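Local coordinates for protein LEC-6 (Caenorhabditis elegans, PDB 3VV1), which is a galectin that binds galactose-containing glycans, with a preference for those that carry fucose, and is held here with a galactose-fucose saccharide, at residues Asn64-Pro68 / Asp69-Leu73; Ser88-Gly92 / Gly93-Glu97. All blocks are in the same frame, centred on the assembly; numbering follows the deposited sequence.

Contact 1 of 2, residues Asn64-Pro68 / Asp69-Leu73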
loop_
_atom_site.group_PDB
_atom_site.type_symbol
_atom_site.label_atom_id
_atom_site.label_comp_id
_atom_site.label_asym_id
_atom_site.label_seq_id
_atom_site.Cartn_x
_atom_site.Cartn_y
_atom_site.Cartn_z
ATOM N N ASN A 64 0.826 -10.120 -15.250
ATOM C CA ASN A 64 -0.564 -10.670 -15.064
ATOM C C ASN A 64 -1.331 -9.868 -14.037
ATOM O O ASN A 64 -0.804 -9.630 -12.937
ATOM C CB ASN A 64 -0.535 -12.116 -14.590
ATOM C CG ASN A 64 -0.073 -13.078 -15.660
ATOM O OD1 ASN A 64 -0.265 -12.842 -16.854
ATOM N ND2 ASN A 64 0.589 -14.141 -15.238
ATOM N N LEU A 65 -2.559 -9.463 -14.389
ATOM C CA LEU A 65 -3.499 -8.892 -13.399
ATOM C C LEU A 65 -4.470 -10.029 -13.119
ATOM O O LEU A 65 -5.237 -10.419 -14.028
ATOM C CB LEU A 65 -4.206 -7.664 -13.988
ATOM C CG LEU A 65 -3.320 -6.576 -14.584
ATOM C CD1 LEU A 65 -4.162 -5.431 -15.179
ATOM C CD2 LEU A 65 -2.297 -6.044 -13.574
ATOM N N ARG A 66 -4.357 -10.632 -11.947
ATOM C CA ARG A 66 -5.014 -11.941 -11.661
ATOM C C ARG A 66 -6.111 -11.725 -10.624
ATOM O O ARG A 66 -5.881 -11.010 -9.626
ATOM C CB ARG A 66 -4.043 -12.958 -10.979
ATOM C CG ARG A 66 -2.894 -13.304 -11.866
ATOM C CD ARG A 66 -2.045 -14.347 -11.160
ATOM N NE ARG A 66 -2.750 -15.520 -11.477
ATOM C CZ ARG A 66 -2.311 -16.526 -12.239
ATOM N NH1 ARG A 66 -1.100 -16.566 -12.782
ATOM N NH2 ARG A 66 -3.141 -17.483 -12.454
ATOM N N THR A 67 -7.234 -12.409 -10.792
ATOM C CA THR A 67 -8.209 -12.595 -9.695
ATOM C C THR A 67 -7.875 -13.954 -9.022
ATOM O O THR A 67 -6.983 -14.687 -9.518
ATOM C CB THR A 67 -9.653 -12.642 -10.209
ATOM O OG1 THR A 67 -9.904 -13.931 -10.802
ATOM C CG2 THR A 67 -9.910 -11.600 -11.248
ATOM N N PRO A 68 -8.579 -14.327 -7.956
ATOM C CA PRO A 68 -8.301 -15.653 -7.371
ATOM C C PRO A 68 -8.587 -16.788 -8.369
ATOM O O PRO A 68 -8.032 -17.871 -8.204
ATOM C CB PRO A 68 -9.250 -15.709 -6.158
ATOM C CG PRO A 68 -9.362 -14.238 -5.759
ATOM C CD PRO A 68 -9.448 -13.511 -7.079
ATOM N N ASP A 69 -9.439 -16.553 -9.368
ATOM C CA ASP A 69 -9.886 -17.639 -10.268
ATOM C C ASP A 69 -9.272 -17.583 -11.670
ATOM O O ASP A 69 -9.306 -18.625 -12.388
ATOM C CB ASP A 69 -11.380 -17.593 -10.408
ATOM C CG ASP A 69 -12.062 -17.885 -9.089
ATOM O OD1 ASP A 69 -11.544 -18.702 -8.281
ATOM O OD2 ASP A 69 -13.106 -17.285 -8.837
ATOM N N ASP A 70 -8.785 -16.394 -12.104
ATOM C CA ASP A 70 -8.433 -16.264 -13.520
ATOM C C ASP A 70 -7.481 -15.150 -13.748
ATOM O O ASP A 70 -7.298 -14.306 -12.837
ATOM C CB ASP A 70 -9.709 -16.083 -14.376
ATOM C CG ASP A 70 -10.266 -17.403 -14.853
ATOM O OD1 ASP A 70 -9.514 -18.240 -15.476
ATOM O OD2 ASP A 70 -11.453 -17.623 -14.577
ATOM N N ILE A 71 -6.912 -15.081 -14.952
ATOM C CA ILE A 71 -6.081 -13.937 -15.320
ATOM C C ILE A 71 -6.943 -12.936 -16.120
ATOM O O ILE A 71 -7.479 -13.272 -17.191
ATOM C CB ILE A 71 -4.865 -14.323 -16.177
ATOM C CG1 ILE A 71 -3.978 -15.289 -15.360
ATOM C CG2 ILE A 71 -4.126 -13.042 -16.579
ATOM C CD1 ILE A 71 -2.903 -15.935 -16.238
ATOM N N VAL A 72 -7.185 -11.750 -15.565
ATOM C CA VAL A 72 -7.977 -10.737 -16.302
ATOM C C VAL A 72 -7.191 -10.176 -17.480
ATOM O O VAL A 72 -7.738 -9.998 -18.566
ATOM C CB VAL A 72 -8.412 -9.601 -15.366
ATOM C CG1 VAL A 72 -8.914 -8.364 -16.153
ATOM C CG2 VAL A 72 -9.503 -10.105 -14.419
ATOM N N LEU A 73 -5.886 -9.892 -17.279
ATOM C CA LEU A 73 -5.019 -9.491 -18.377
ATOM C C LEU A 73 -3.644 -10.062 -18.222
ATOM O O LEU A 73 -3.014 -9.931 -17.150
ATOM C CB LEU A 73 -4.924 -7.960 -18.444
ATOM C CG LEU A 73 -3.866 -7.417 -19.423
ATOM C CD1 LEU A 73 -4.119 -7.786 -20.897
ATOM C CD2 LEU A 73 -3.792 -5.913 -19.312
#
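Thr67 OG1 accepts two backbone N-H groups where the chain reverses between strands 60-66 and 71-78: Asp69 N lies 3.0 Å from OG1, and Asp70 N is equally close. The threonine's first torsion (77°) sets OG1 between its backbone N and carbonyl carbon, while its methyl CG2, anti to the carbonyl carbon, packs on Val72 CG2 at 3.5 Å. The main chain closes the same turn, Thr67 N donating to Asp70 O over 2.8 Å. Further along, Leu65 O serves two donors: Val72 N at 2.8 Å and, weakly, Leu73 N at 3.4 Å. Two residues of one strand, Val72 and Leu73, stand opposite the single Leu65, which defines a classic beta bulge. Within the same bulge Leu65 N donates to Leu73 O over 2.8 Å, nearly straight (167°), and the leucine side chains run alongside each other, CD1 of Leu65 against CD2 of Leu73.

On the face that carries Arg66 and Ile71, CG1 of Ile71 sits 3.7 Å above the guanidinium plane of Arg66, over its centre. A bend at chi3 (83°) folds the arginine over this isoleucine, while NH1 forms a salt bridge with Glu146. Asn64 crosses the isoleucine at a slant, OD1 near its CG2, and both ends of the amide are engaged elsewhere: OD1 with His74 ND1, ND2 with Glu146 OE1. Asp70 sends its carboxylate out of the turn to Thr89 OG1 and to the backbone N atoms of Gly91 and Gly92. This is a bulged beta hairpin in the sugar-binding sheet of the galectin beta-sandwich.

Contact 2 of 2, residues Ser88-Gly92 / Gly93-Glu97. With GAL (beta-D-galactopyranose), chain C; FUC (alpha-L-fucopyranose), chain B.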
loop_
_atom_site.group_PDB
_atom_site.type_symbol
_atom_site.label_atom_id
_atom_site.label_comp_id
_atom_site.label_asym_id
_atom_site.label_seq_id
_atom_site.Cartn_x
_atom_site.Cartn_y
_atom_site.Cartn_z
ATOM N N SER A 88 -6.220 -13.470 -21.734
ATOM C CA SER A 88 -6.846 -13.623 -20.418
ATOM C C SER A 88 -7.299 -15.068 -20.312
ATOM O O SER A 88 -7.332 -15.799 -21.337
ATOM C CB SER A 88 -8.130 -12.765 -20.366
ATOM O OG SER A 88 -9.014 -13.030 -21.485
ATOM N N THR A 89 -7.658 -15.481 -19.100
ATOM C CA THR A 89 -8.248 -16.789 -18.936
ATOM C C THR A 89 -9.658 -16.702 -18.355
ATOM O O THR A 89 -10.018 -15.733 -17.664
ATOM C CB THR A 89 -7.424 -17.737 -18.033
ATOM O OG1 THR A 89 -7.436 -17.311 -16.664
ATOM C CG2 THR A 89 -5.984 -17.879 -18.535
ATOM N N SER A 90 -10.473 -17.692 -18.676
ATOM C CA SER A 90 -11.760 -17.838 -18.019
ATOM C C SER A 90 -11.938 -19.290 -17.712
ATOM O O SER A 90 -11.796 -20.114 -18.610
ATOM C CB SER A 90 -12.903 -17.349 -18.966
ATOM O OG SER A 90 -14.186 -17.528 -18.365
ATOM N N GLY A 91 -12.229 -19.629 -16.453
ATOM C CA GLY A 91 -12.273 -21.029 -16.026
ATOM C C GLY A 91 -10.939 -21.714 -16.281
ATOM O O GLY A 91 -10.897 -22.917 -16.507
ATOM N N GLY A 92 -9.874 -20.911 -16.286
ATOM C CA GLY A 92 -8.521 -21.345 -16.396
ATOM C C GLY A 92 -8.006 -21.575 -17.804
ATOM O O GLY A 92 -6.829 -21.877 -17.985
ATOM N N GLY A 93 -8.875 -21.439 -18.804
ATOM C CA GLY A 93 -8.444 -21.569 -20.195
ATOM C C GLY A 93 -8.174 -20.239 -20.902
ATOM O O GLY A 93 -8.951 -19.281 -20.777
ATOM N N TRP A 94 -7.077 -20.172 -21.659
ATOM C CA TRP A 94 -6.787 -18.993 -22.457
ATOM C C TRP A 94 -7.860 -18.689 -23.442
ATOM O O TRP A 94 -8.380 -19.590 -24.132
ATOM C CB TRP A 94 -5.451 -19.209 -23.244
ATOM C CG TRP A 94 -4.195 -19.225 -22.393
ATOM C CD1 TRP A 94 -3.302 -20.291 -22.182
ATOM C CD2 TRP A 94 -3.674 -18.111 -21.615
ATOM N NE1 TRP A 94 -2.288 -19.913 -21.322
ATOM C CE2 TRP A 94 -2.450 -18.613 -20.940
ATOM C CE3 TRP A 94 -4.087 -16.767 -21.406
ATOM C CZ2 TRP A 94 -1.696 -17.805 -20.075
ATOM C CZ3 TRP A 94 -3.316 -15.968 -20.549
ATOM C CH2 TRP A 94 -2.114 -16.472 -19.931
ATOM N N GLN A 95 -8.098 -17.392 -23.605
ATOM C CA GLN A 95 -9.117 -16.938 -24.539
ATOM C C GLN A 95 -8.432 -16.475 -25.828
ATOM O O GLN A 95 -7.388 -17.022 -26.183
ATOM C CB GLN A 95 -10.024 -15.877 -23.840
ATOM C CG GLN A 95 -10.731 -16.553 -22.651
ATOM C CD GLN A 95 -11.603 -15.576 -21.869
ATOM O OE1 GLN A 95 -11.092 -14.681 -21.214
ATOM N NE2 GLN A 95 -12.907 -15.767 -21.942
ATOM N N SER A 96 -9.011 -15.526 -26.562
ATOM C CA SER A 96 -8.442 -15.059 -27.838
ATOM C C SER A 96 -7.297 -14.076 -27.624
ATOM O O SER A 96 -7.421 -13.127 -26.808
ATOM C CB SER A 96 -9.565 -14.313 -28.613
ATOM O OG SER A 96 -9.061 -14.179 -29.920
ATOM N N GLU A 97 -6.194 -14.262 -28.358
ATOM C CA GLU A 97 -5.084 -13.332 -28.230
ATOM C C GLU A 97 -5.363 -12.027 -29.022
ATOM O O GLU A 97 -5.901 -12.061 -30.155
ATOM C CB GLU A 97 -3.800 -13.937 -28.787
ATOM C CG GLU A 97 -3.323 -15.089 -27.932
ATOM C CD GLU A 97 -2.057 -15.747 -28.494
ATOM O OE1 GLU A 97 -1.716 -15.527 -29.682
ATOM O OE2 GLU A 97 -1.464 -16.526 -27.738
HETATM C C1 GAL C . 0.950 -19.088 -25.054
HETATM C C2 GAL C . 2.106 -18.938 -24.018
HETATM C C3 GAL C . 1.565 -18.502 -22.708
HETATM C C4 GAL C . 0.711 -17.240 -22.902
HETATM C C5 GAL C . -0.350 -17.521 -23.978
HETATM C C6 GAL C . -1.257 -16.290 -24.209
HETATM O O2 GAL C . 2.738 -20.190 -23.881
HETATM O O3 GAL C . 2.665 -18.156 -21.822
HETATM O O4 GAL C . 1.554 -16.132 -23.295
HETATM O O5 GAL C . 0.257 -17.843 -25.179
HETATM O O6 GAL C . -2.225 -16.612 -25.226
HETATM C C1 FUC B . 3.083 -20.263 -29.015
HETATM C C2 FUC B . 2.456 -18.801 -29.135
HETATM C C3 FUC B . 0.949 -18.796 -28.718
HETATM C C4 FUC B . 0.629 -19.695 -27.490
HETATM C C5 FUC B . 0.828 -21.177 -27.858
HETATM C C6 FUC B . 0.532 -21.970 -26.600
HETATM O O1 FUC B . 3.683 -20.663 -30.238
HETATM O O2 FUC B . 2.749 -18.026 -30.440
HETATM O O3 FUC B . 0.709 -17.478 -28.382
HETATM O O4 FUC B . 1.531 -19.334 -26.323
HETATM O O5 FUC B . 2.242 -21.339 -28.264
HETATM O O HOH W 1 -11.112 -13.405 -18.802
#
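A tight beta hairpin, strand 83-90 turning into strand 93-94, carries the tryptophan of the galectin sugar pocket. The reversal is a type I' turn from Ser90 to Gly93, with Gly91 and Gly92 both at positive phi. Ser90 N donates to Gly93 O at 3.0 Å; the return bond, Gly93 N to Ser90 O, is 3.2 Å long and comes from above the carbonyl plane.

Thr89 and Trp94 are the neighbouring non-hydrogen-bonded pair. Methyl CG2 of Thr89 lies over one face of the indole, 3.9 Å from the centroid of its six-membered ring, a CH-pi contact, while OG1 of Thr89 bonds to Asp70 and to Ile71 N. The opposite face receives the sugar: galactose C5 stands 3.9 Å above the ring plane, over its centre, sandwiching the indole.

Past the tryptophan, Gln95 N bonds to Ser88 O at 2.9 Å. The Gln95 side chain, with CG anti to the carbonyl carbon (chi1 -62°) and extended beyond it, runs back alongside the first strand. Its OE1 accepts two bonds, from Ser88 OG at 2.7 Å and from a water that also donates to Thr89 O; Arg136 also bonds the serine hydroxyl. Glu97 turns away to the saccharide, where one carboxylate oxygen, OE2, takes O6 of galactose at 2.6 Å and O3 of fucose in a very short bond. Glu97 OE1 forms a salt bridge with Arg99, which may favour the charged form. A tryptophan stacked on galactose beside a glutamate that accepts O6 is the hallmark of the galectin carbohydrate-recognition site.

Contact 1 closes the 60-66/71-78 hairpin and contact 2 the 83-90/93-94 hairpin, with centres 10 Å apart; strand 71-78, which leaves contact 1, pairs with strand 83-90, which leads into contact 2. Asp70 of contact 1 joins them: its OD1 probably hydrogen-bonds both Thr89 OG1, at 2.6 Å, and Gly92 N, at 2.8 Å, tying the first turn to the second. Ile71 also touches Trp94, and its backbone bonds to that of Thr89. Contact 2 supplies Trp94 and Glu97 directly to the sugar, whereas the side chain of Asn64 in contact 1 is about 7 Å from the galactose, and the His74 it bonds hydrogen-bonds that sugar through NE2.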